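Local structure of Alpha/beta hydrolase (Novosphingobium aromaticivorans, 3BWX) at residues A[150-162]-A[182-196]. The protein is probably a hydrolase of the alpha/beta hydrolase fold, of unassigned substrate, that binds calcium in the crystal. The protein carries 1 engineered substitution. Sequence-based numbering, arbitrary orientation.
Sequences RNFETWMHAARAL and AKRIMVLGSSGRIAF. With EDO (1,2-ethanediol), chain O.
Arg193 curls back over the backbone of Asn151, Phe152 and Glu153, and shows how one long side chain can fasten an edge strand. Its CB lies against Phe152 O and its CG and CD beside Asn151 OD1; two successive bends, about CB-CG (chi2 -73°) and CG-CD (chi3 -73°), lay the guanidinium over the chain. Arg193 NE then donates to Asn151 OD1 at 2.7 Å, in the carbonyl plane, while NH2 reaches Asn151 O from above its carbonyl plane. Arg193 CZ rides 3.5 Å from Phe152 C, with the peptide into Glu153 under one guanidinium face; NH1 meets Glu153 CB and, through a water, Glu153 OE2. A leucine here would probably leave Asn151 OD1 and Asn151 O without their donors and the carboxylate of Glu153 without its water-bridged positive neighbour. Alongside, Ile194 N bonds Phe152 O at 2.8 Å, nearly straight, and Phe152 N returns to Ile194 O. Trp155 is sandwiched: Ile194 CD1 sits 3.6 Å from its five-membered ring centroid, and Lys183 CG covers the opposite face of its six-membered ring. Leu162 CD1 packs on Ala182. Strand 151-152 thus borders the hairpin of 186-188 and 194-196 in a small antiparallel sheet, separate from the main sheet, with helices 155-166 and 175-185 packed together beside it.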
loop_
_atom_site.group_PDB
_atom_site.type_symbol
_atom_site.label_atom_id
_atom_site.label_comp_id
_atom_site.label_asym_id
_atom_site.label_seq_id
_atom_site.Cartn_x
_atom_site.Cartn_y
_atom_site.Cartn_z
ATOM N N ARG A 150 20.696 -4.457 0.984
ATOM C CA ARG A 150 21.604 -3.393 1.476
ATOM C C ARG A 150 21.213 -2.923 2.860
ATOM O O ARG A 150 20.040 -2.780 3.153
ATOM C CB ARG A 150 21.675 -2.221 0.522
ATOM C CG ARG A 150 22.873 -2.307 -0.434
ATOM C CD ARG A 150 23.008 -1.057 -1.315
ATOM N NE ARG A 150 23.926 -0.040 -0.797
ATOM C CZ ARG A 150 24.095 1.170 -1.341
ATOM N NH1 ARG A 150 23.416 1.533 -2.425
ATOM N NH2 ARG A 150 24.965 2.018 -0.818
ATOM N N ASN A 151 22.216 -2.665 3.703
ATOM C CA ASN A 151 21.992 -2.192 5.065
ATOM C C ASN A 151 23.061 -1.135 5.399
ATOM O O ASN A 151 24.091 -1.073 4.720
ATOM C CB ASN A 151 22.017 -3.333 6.066
ATOM C CG ASN A 151 23.345 -4.061 6.094
ATOM O OD1 ASN A 151 24.255 -3.652 6.758
ATOM N ND2 ASN A 151 23.452 -5.147 5.316
ATOM N N PHE A 152 22.798 -0.342 6.447
ATOM C CA PHE A 152 23.564 0.892 6.711
ATOM C C PHE A 152 23.874 1.099 8.155
ATOM O O PHE A 152 23.111 0.626 9.002
ATOM C CB PHE A 152 22.771 2.084 6.197
ATOM C CG PHE A 152 22.380 1.934 4.764
ATOM C CD1 PHE A 152 23.246 2.314 3.758
ATOM C CD2 PHE A 152 21.191 1.345 4.414
ATOM C CE1 PHE A 152 22.915 2.120 2.421
ATOM C CE2 PHE A 152 20.861 1.130 3.080
ATOM C CZ PHE A 152 21.731 1.528 2.094
ATOM N N GLU A 153 24.964 1.824 8.433
ATOM C CA GLU A 153 25.303 2.192 9.814
ATOM C C GLU A 153 24.485 3.357 10.301
ATOM O O GLU A 153 24.195 3.440 11.483
ATOM C CB GLU A 153 26.811 2.497 10.006
ATOM C CG GLU A 153 27.206 2.650 11.518
ATOM C CD GLU A 153 28.688 2.456 11.836
ATOM O OE1 GLU A 153 29.437 3.454 11.696
ATOM O OE2 GLU A 153 29.103 1.329 12.293
ATOM N N THR A 154 24.157 4.287 9.395
ATOM C CA THR A 154 23.469 5.522 9.783
ATOM C C THR A 154 22.272 5.821 8.923
ATOM O O THR A 154 22.200 5.397 7.738
ATOM C CB THR A 154 24.440 6.710 9.689
ATOM O OG1 THR A 154 24.676 7.136 8.323
ATOM C CG2 THR A 154 25.765 6.347 10.312
ATOM N N TRP A 155 21.339 6.603 9.484
ATOM C CA TRP A 155 20.155 7.023 8.741
ATOM C C TRP A 155 20.503 7.913 7.539
ATOM O O TRP A 155 19.826 7.877 6.501
ATOM C CB TRP A 155 19.165 7.717 9.669
ATOM C CG TRP A 155 18.381 6.718 10.470
ATOM C CD1 TRP A 155 18.507 6.474 11.802
ATOM C CD2 TRP A 155 17.381 5.798 9.987
ATOM N NE1 TRP A 155 17.659 5.463 12.182
ATOM C CE2 TRP A 155 16.941 5.050 11.088
ATOM C CE3 TRP A 155 16.841 5.534 8.728
ATOM C CZ2 TRP A 155 15.988 4.046 10.977
ATOM C CZ3 TRP A 155 15.876 4.546 8.610
ATOM C CH2 TRP A 155 15.460 3.810 9.742
HETATM N N MSE A 156 21.550 8.712 7.686
HETATM C CA MSE A 156 21.926 9.589 6.599
HETATM C C MSE A 156 22.416 8.752 5.425
HETATM O O MSE A 156 22.075 9.041 4.289
HETATM C CB MSE A 156 23.014 10.527 7.018
HETATM C CG MSE A 156 23.349 11.526 5.958
HETATM SE SE MSE A 156 21.841 12.791 5.565
HETATM C CE MSE A 156 21.184 12.842 7.221
ATOM N N HIS A 157 23.268 7.767 5.695
ATOM C CA HIS A 157 23.744 6.880 4.642
ATOM C C HIS A 157 22.569 6.153 3.985
ATOM O O HIS A 157 22.529 6.022 2.771
ATOM C CB HIS A 157 24.813 5.904 5.186
ATOM C CG HIS A 157 26.130 6.555 5.437
ATOM N ND1 HIS A 157 27.168 5.929 6.093
ATOM C CD2 HIS A 157 26.590 7.776 5.085
ATOM C CE1 HIS A 157 28.202 6.749 6.149
ATOM N NE2 HIS A 157 27.879 7.874 5.540
ATOM N N ALA A 158 21.633 5.659 4.770
ATOM C CA ALA A 158 20.432 5.030 4.214
ATOM C C ALA A 158 19.633 5.962 3.315
ATOM O O ALA A 158 19.224 5.604 2.227
ATOM C CB ALA A 158 19.541 4.449 5.310
ATOM N N ALA A 159 19.388 7.183 3.794
ATOM C CA ALA A 159 18.658 8.168 3.050
ATOM C C ALA A 159 19.328 8.463 1.720
ATOM O O ALA A 159 18.651 8.566 0.686
ATOM C CB ALA A 159 18.577 9.465 3.897
ATOM N N ARG A 160 20.633 8.658 1.742
ATOM C CA ARG A 160 21.355 8.955 0.499
ATOM C C ARG A 160 21.289 7.783 -0.471
ATOM O O ARG A 160 21.225 7.981 -1.669
ATOM C CB ARG A 160 22.793 9.354 0.813
ATOM C CG ARG A 160 22.868 10.673 1.574
ATOM C CD ARG A 160 22.394 11.830 0.673
ATOM N NE ARG A 160 22.555 13.152 1.291
ATOM C CZ ARG A 160 21.802 14.212 1.038
ATOM N NH1 ARG A 160 20.799 14.167 0.178
ATOM N NH2 ARG A 160 22.037 15.337 1.672
ATOM N N ALA A 161 21.288 6.574 0.040
ATOM C CA ALA A 161 21.161 5.386 -0.821
ATOM C C ALA A 161 19.794 5.346 -1.493
ATOM O O ALA A 161 19.677 4.935 -2.663
ATOM C CB ALA A 161 21.423 4.085 -0.019
ATOM N N LEU A 162 18.743 5.765 -0.770
ATOM C CA LEU A 162 17.398 5.792 -1.323
ATOM C C LEU A 162 17.260 6.864 -2.364
ATOM O O LEU A 162 16.687 6.624 -3.426
ATOM C CB LEU A 162 16.370 5.947 -0.205
ATOM C CG LEU A 162 16.222 4.770 0.780
ATOM C CD1 LEU A 162 15.311 5.134 1.957
ATOM C CD2 LEU A 162 15.739 3.480 0.085
ATOM N N ALA A 182 12.740 7.157 4.643
ATOM C CA ALA A 182 13.661 6.084 5.041
ATOM C C ALA A 182 13.070 5.391 6.270
ATOM O O ALA A 182 13.055 4.142 6.327
ATOM C CB ALA A 182 15.102 6.604 5.313
ATOM N N LYS A 183 12.627 6.185 7.265
ATOM C CA LYS A 183 12.171 5.578 8.514
ATOM C C LYS A 183 10.878 4.824 8.311
ATOM O O LYS A 183 10.549 3.931 9.097
ATOM C CB LYS A 183 12.070 6.639 9.633
ATOM C CG LYS A 183 13.446 7.158 10.020
ATOM C CD LYS A 183 13.465 7.828 11.375
ATOM C CE LYS A 183 13.595 6.787 12.473
ATOM N NZ LYS A 183 13.539 7.389 13.840
ATOM N N ARG A 184 10.111 5.171 7.281
ATOM C CA ARG A 184 8.894 4.414 7.010
ATOM C C ARG A 184 9.127 3.024 6.437
ATOM O O ARG A 184 8.309 2.107 6.677
ATOM C CB ARG A 184 7.954 5.160 6.075
ATOM C CG ARG A 184 7.359 6.401 6.657
ATOM C CD ARG A 184 6.540 7.165 5.680
ATOM N NE ARG A 184 6.021 8.339 6.305
ATOM C CZ ARG A 184 5.181 9.201 5.733
ATOM N NH1 ARG A 184 4.861 9.096 4.451
ATOM N NH2 ARG A 184 4.767 10.244 6.426
ATOM N N ILE A 185 10.227 2.844 5.701
ATOM C CA ILE A 185 10.461 1.612 4.967
ATOM C C ILE A 185 11.625 0.771 5.513
ATOM O O ILE A 185 11.807 -0.387 5.126
ATOM C CB ILE A 185 10.583 1.908 3.450
ATOM C CG1 ILE A 185 11.926 2.526 3.060
ATOM C CG2 ILE A 185 9.404 2.800 2.993
ATOM C CD1 ILE A 185 11.966 2.798 1.542
HETATM N N MSE A 186 12.400 1.363 6.427
HETATM C CA MSE A 186 13.552 0.701 7.001
HETATM C C MSE A 186 13.465 0.786 8.506
HETATM O O MSE A 186 12.727 1.576 9.067
HETATM C CB MSE A 186 14.889 1.306 6.494
HETATM C CG MSE A 186 14.952 1.537 5.026
HETATM SE SE MSE A 186 16.696 2.067 4.420
HETATM C CE MSE A 186 17.544 0.386 4.639
ATOM N N VAL A 187 14.281 -0.016 9.162
ATOM C CA VAL A 187 14.265 -0.112 10.626
ATOM C C VAL A 187 15.675 -0.363 11.159
ATOM O O VAL A 187 16.480 -1.018 10.522
ATOM C CB VAL A 187 13.281 -1.220 11.070
ATOM C CG1 VAL A 187 13.789 -2.588 10.685
ATOM C CG2 VAL A 187 13.102 -1.175 12.567
ATOM N N LEU A 188 15.967 0.188 12.323
ATOM C CA LEU A 188 17.194 -0.128 13.017
ATOM C C LEU A 188 16.997 -1.489 13.647
ATOM O O LEU A 188 16.233 -1.626 14.604
ATOM C CB LEU A 188 17.486 0.923 14.083
ATOM C CG LEU A 188 18.717 0.664 14.957
ATOM C CD1 LEU A 188 20.039 0.567 14.202
ATOM C CD2 LEU A 188 18.757 1.761 15.986
ATOM N N GLY A 189 17.640 -2.489 13.064
ATOM C CA GLY A 189 17.561 -3.862 13.529
ATOM C C GLY A 189 18.402 -4.240 14.735
ATOM O O GLY A 189 19.069 -3.397 15.365
ATOM N N SER A 190 18.313 -5.540 15.040
ATOM C CA SER A 190 18.970 -6.176 16.186
ATOM C C SER A 190 20.487 -5.962 16.181
ATOM O O SER A 190 21.107 -5.654 17.221
ATOM C CB SER A 190 18.655 -7.689 16.169
ATOM N N SER A 191 21.067 -6.114 14.994
ATOM C CA SER A 191 22.516 -6.022 14.810
ATOM C C SER A 191 23.042 -4.577 14.769
ATOM O O SER A 191 24.220 -4.362 14.513
ATOM C CB SER A 191 22.909 -6.759 13.523
ATOM N N GLY A 192 22.172 -3.592 15.002
ATOM C CA GLY A 192 22.567 -2.193 14.964
ATOM C C GLY A 192 22.715 -1.624 13.563
ATOM O O GLY A 192 23.296 -0.557 13.396
ATOM N N ARG A 193 22.214 -2.331 12.549
ATOM C CA ARG A 193 22.232 -1.827 11.197
ATOM C C ARG A 193 20.817 -1.449 10.772
ATOM O O ARG A 193 19.837 -2.003 11.235
ATOM C CB ARG A 193 22.745 -2.857 10.192
ATOM C CG ARG A 193 24.160 -3.390 10.413
ATOM C CD ARG A 193 25.233 -2.353 10.064
ATOM N NE ARG A 193 25.376 -2.128 8.616
ATOM C CZ ARG A 193 26.354 -1.438 8.060
ATOM N NH1 ARG A 193 27.302 -0.869 8.799
ATOM N NH2 ARG A 193 26.408 -1.285 6.753
ATOM N N ILE A 194 20.738 -0.500 9.870
ATOM C CA ILE A 194 19.469 -0.068 9.329
ATOM C C ILE A 194 19.197 -0.853 8.068
ATOM O O ILE A 194 19.994 -0.847 7.152
ATOM C CB ILE A 194 19.543 1.432 9.032
ATOM C CG1 ILE A 194 19.635 2.237 10.352
ATOM C CG2 ILE A 194 18.313 1.887 8.186
ATOM C CD1 ILE A 194 20.361 3.539 10.227
ATOM N N ALA A 195 18.043 -1.522 8.017
ATOM C CA ALA A 195 17.756 -2.412 6.924
ATOM C C ALA A 195 16.282 -2.278 6.540
ATOM O O ALA A 195 15.488 -1.736 7.283
ATOM C CB ALA A 195 18.076 -3.844 7.329
ATOM N N PHE A 196 15.935 -2.727 5.349
ATOM C CA PHE A 196 14.540 -2.698 4.916
ATOM C C PHE A 196 13.699 -3.593 5.849
ATOM O O PHE A 196 14.135 -4.665 6.296
ATOM C CB PHE A 196 14.396 -3.087 3.444
ATOM C CG PHE A 196 15.024 -2.086 2.534
ATOM C CD1 PHE A 196 14.358 -0.880 2.202
ATOM C CD2 PHE A 196 16.354 -2.268 2.111
ATOM C CE1 PHE A 196 14.976 0.070 1.401
ATOM C CE2 PHE A 196 16.971 -1.333 1.328
ATOM C CZ PHE A 196 16.282 -0.141 0.960
HETATM C C1 EDO O . 19.344 -0.003 -1.768
HETATM O O1 EDO O . 20.198 -0.217 -2.900
HETATM C C2 EDO O . 18.934 1.471 -1.675
HETATM O O2 EDO O . 18.281 1.948 -2.870
HETATM O O HOH W 1 18.123 -4.432 4.002
HETATM O O HOH W 2 27.779 -0.899 11.680
#